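Local coordinates for ribonuclease VapC (Klebsiella pneumoniae, PDB 7BY3), which probably acts as the toxin of a toxin-antitoxin system, a magnesium-dependent endoribonuclease of the PIN-domain family that cleaves RNA, at residues A74-A79 and I93-Q98. Sequence-based numbering, arbitrary orientation.
Sequences AERSVA and ILATAQ
Ala-95 turns its methyl group toward the neighbouring helix and meets two side chains there, Arg-76 and Ser-77, an instance of how a small residue lets two helices pack closely. The segment axes come within 8.2 Å of each other at an angle of 123° between their N-to-C directions, and the closest CA atoms are those of Ser-77 and Ala-95, 5.3 Å apart. The aliphatic stem of Arg-76 lies against the methyl, with CG 3.6 Å from Ala-95 CB; from a different direction Ser-77 OG comes to 3.3 Å from the same CB. This serine oxygen sits beside its own backbone N, from where it hydrogen-bonds to Ile-73 O one turn back, satisfying this polar atom within its own helix.

Beyond the methyl, Arg-76 and Gln-98 cross at about a right angle. Bends at chi2 and chi3 lift the guanidinium over to the amide, and Gln-98 OE1 meets it at its edge, near its plane, although the two flat groups are turned 63° apart. The hydrogen bond from Arg-76 NH1 to Gln-98 OE1, bent to 130° at the hydrogen, is modelled at 2.4 Å, too short for its exact geometry to be trusted. Leu-80 adds to the packing on Ala-95 and Gln-98, while Met-42 of the second subunit touches Ser-77. Helix-to-helix packing round a small residue, with a polar pair at its rim, thus joins helices 71-83 and 88-99 of the PIN domain; the latter carries Asp-90, a predicted magnesium ligand.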
ATOM      1  N   ALA B  74       4.090   3.434   6.084  1.00 32.35           N
ATOM      2  CA  ALA B  74       3.569   4.679   5.545  1.00 31.66           C
ATOM      3  C   ALA B  74       4.212   5.873   6.236  1.00 30.44           C
ATOM      4  O   ALA B  74       4.510   6.880   5.599  1.00 30.81           O
ATOM      5  CB  ALA B  74       2.058   4.729   5.694  1.00 32.99           C
ATOM      6  N   GLU B  75       4.426   5.749   7.541  1.00 31.88           N
ATOM      7  CA  GLU B  75       5.050   6.810   8.325  1.00 34.02           C
ATOM      8  C   GLU B  75       6.464   7.096   7.833  1.00 31.07           C
ATOM      9  O   GLU B  75       6.830   8.246   7.590  1.00 30.75           O
ATOM     10  CB  GLU B  75       5.084   6.432   9.806  1.00 37.59           C
ATOM     11  CG  GLU B  75       5.025   7.616  10.742  1.00 38.59           C
ATOM     12  CD  GLU B  75       3.683   8.305  10.695  1.00 37.27           C
ATOM     13  OE1 GLU B  75       2.679   7.671  11.077  1.00 38.15           O
ATOM     14  OE2 GLU B  75       3.629   9.475  10.266  1.00 38.60           O
ATOM     15  N   ARG B  76       7.254   6.039   7.691  1.00 29.86           N
ATOM     16  CA  ARG B  76       8.621   6.156   7.203  1.00 29.48           C
ATOM     17  C   ARG B  76       8.641   6.606   5.747  1.00 29.08           C
ATOM     18  O   ARG B  76       9.523   7.358   5.332  1.00 28.85           O
ATOM     19  CB  ARG B  76       9.355   4.823   7.356  1.00 30.62           C
ATOM     20  CG  ARG B  76      10.777   4.826   6.822  1.00 30.21           C
ATOM     21  CD  ARG B  76      11.659   5.793   7.589  1.00 30.13           C
ATOM     22  NE  ARG B  76      11.767   5.425   8.997  1.00 32.20           N
ATOM     23  CZ  ARG B  76      12.577   4.480   9.462  1.00 32.00           C
ATOM     24  NH1 ARG B  76      13.358   3.801   8.632  1.00 29.18           N
ATOM     25  NH2 ARG B  76      12.606   4.215  10.759  1.00 36.77           N
ATOM     26  N   SER B  77       7.655   6.147   4.981  1.00 28.61           N
ATOM     27  CA  SER B  77       7.582   6.437   3.552  1.00 27.85           C
ATOM     28  C   SER B  77       7.464   7.930   3.271  1.00 29.29           C
ATOM     29  O   SER B  77       8.118   8.450   2.368  1.00 29.84           O
ATOM     30  CB  SER B  77       6.402   5.696   2.923  1.00 26.37           C
ATOM     31  OG  SER B  77       6.563   4.295   3.050  1.00 27.28           O
ATOM     32  N   VAL B  78       6.626   8.615   4.044  1.00 30.79           N
ATOM     33  CA  VAL B  78       6.437  10.055   3.891  1.00 31.74           C
ATOM     34  C   VAL B  78       7.733  10.802   4.196  1.00 31.15           C
ATOM     35  O   VAL B  78       8.100  11.750   3.498  1.00 32.06           O
ATOM     36  CB  VAL B  78       5.309  10.576   4.811  1.00 30.41           C
ATOM     37  CG1 VAL B  78       5.238  12.094   4.770  1.00 34.55           C
ATOM     38  CG2 VAL B  78       3.974   9.964   4.413  1.00 30.28           C
ATOM     39  N   ALA B  79       8.430  10.353   5.233  1.00 30.59           N
ATOM     40  CA  ALA B  79       9.684  10.966   5.647  1.00 30.31           C
ATOM     41  C   ALA B  79      10.792  10.734   4.623  1.00 31.32           C
ATOM     42  O   ALA B  79      11.548  11.650   4.303  1.00 34.74           O
ATOM     43  CB  ALA B  79      10.102  10.433   7.005  1.00 30.40           C
ATOM     44  N   ILE B  93       8.923   1.215  -0.808  1.00 25.29           N
ATOM     45  CA  ILE B  93       9.768   0.033  -0.922  1.00 25.71           C
ATOM     46  C   ILE B  93      11.039   0.200  -0.086  1.00 26.13           C
ATOM     47  O   ILE B  93      11.514  -0.750   0.537  1.00 27.21           O
ATOM     48  CB  ILE B  93      10.120  -0.256  -2.398  1.00 25.89           C
ATOM     49  CG1 ILE B  93       8.900  -0.835  -3.116  1.00 27.11           C
ATOM     50  CG2 ILE B  93      11.275  -1.233  -2.505  1.00 27.41           C
ATOM     51  CD1 ILE B  93       9.076  -0.988  -4.605  1.00 30.17           C
ATOM     52  N   LEU B  94      11.573   1.417  -0.050  1.00 25.90           N
ATOM     53  CA  LEU B  94      12.740   1.711   0.774  1.00 25.34           C
ATOM     54  C   LEU B  94      12.378   1.702   2.258  1.00 25.45           C
ATOM     55  O   LEU B  94      13.161   1.252   3.093  1.00 25.68           O
ATOM     56  CB  LEU B  94      13.352   3.060   0.383  1.00 25.61           C
ATOM     57  CG  LEU B  94      14.620   3.477   1.133  1.00 26.56           C
ATOM     58  CD1 LEU B  94      15.691   2.402   1.025  1.00 27.67           C
ATOM     59  CD2 LEU B  94      15.143   4.807   0.617  1.00 24.89           C
ATOM     60  N   ALA B  95      11.186   2.197   2.581  1.00 25.77           N
ATOM     61  CA  ALA B  95      10.699   2.201   3.959  1.00 26.14           C
ATOM     62  C   ALA B  95      10.494   0.782   4.468  1.00 26.53           C
ATOM     63  O   ALA B  95      10.778   0.475   5.625  1.00 27.69           O
ATOM     64  CB  ALA B  95       9.405   2.988   4.061  1.00 26.25           C
ATOM     65  N   THR B  96       9.994  -0.077   3.588  1.00 27.10           N
ATOM     66  CA  THR B  96       9.772  -1.477   3.914  1.00 26.46           C
ATOM     67  C   THR B  96      11.092  -2.175   4.235  1.00 28.21           C
ATOM     68  O   THR B  96      11.177  -2.958   5.181  1.00 30.12           O
ATOM     69  CB  THR B  96       9.060  -2.204   2.755  1.00 26.05           C
ATOM     70  OG1 THR B  96       7.757  -1.638   2.568  1.00 25.95           O
ATOM     71  CG2 THR B  96       8.921  -3.686   3.050  1.00 27.24           C
ATOM     72  N   ALA B  97      12.123  -1.874   3.453  1.00 28.79           N
ATOM     73  CA  ALA B  97      13.441  -2.467   3.656  1.00 29.19           C
ATOM     74  C   ALA B  97      14.051  -2.029   4.984  1.00 31.58           C
ATOM     75  O   ALA B  97      14.556  -2.854   5.744  1.00 33.62           O
ATOM     76  CB  ALA B  97      14.367  -2.107   2.506  1.00 28.04           C
ATOM     77  N   GLN B  98      14.000  -0.727   5.253  1.00 30.91           N
ATOM     78  CA  GLN B  98      14.564  -0.167   6.476  1.00 31.27           C
ATOM     79  C   GLN B  98      13.936  -0.758   7.732  1.00 32.86           C
ATOM     80  O   GLN B  98      14.643  -1.197   8.638  1.00 36.75           O
ATOM     81  CB  GLN B  98      14.396   1.354   6.500  1.00 29.94           C
ATOM     82  CG  GLN B  98      15.201   2.096   5.458  1.00 27.86           C
ATOM     83  CD  GLN B  98      15.283   3.577   5.752  1.00 25.56           C
ATOM     84  OE1 GLN B  98      14.545   4.094   6.590  1.00 25.39           O
ATOM     85  NE2 GLN B  98      16.182   4.268   5.065  1.00 27.16           N
TER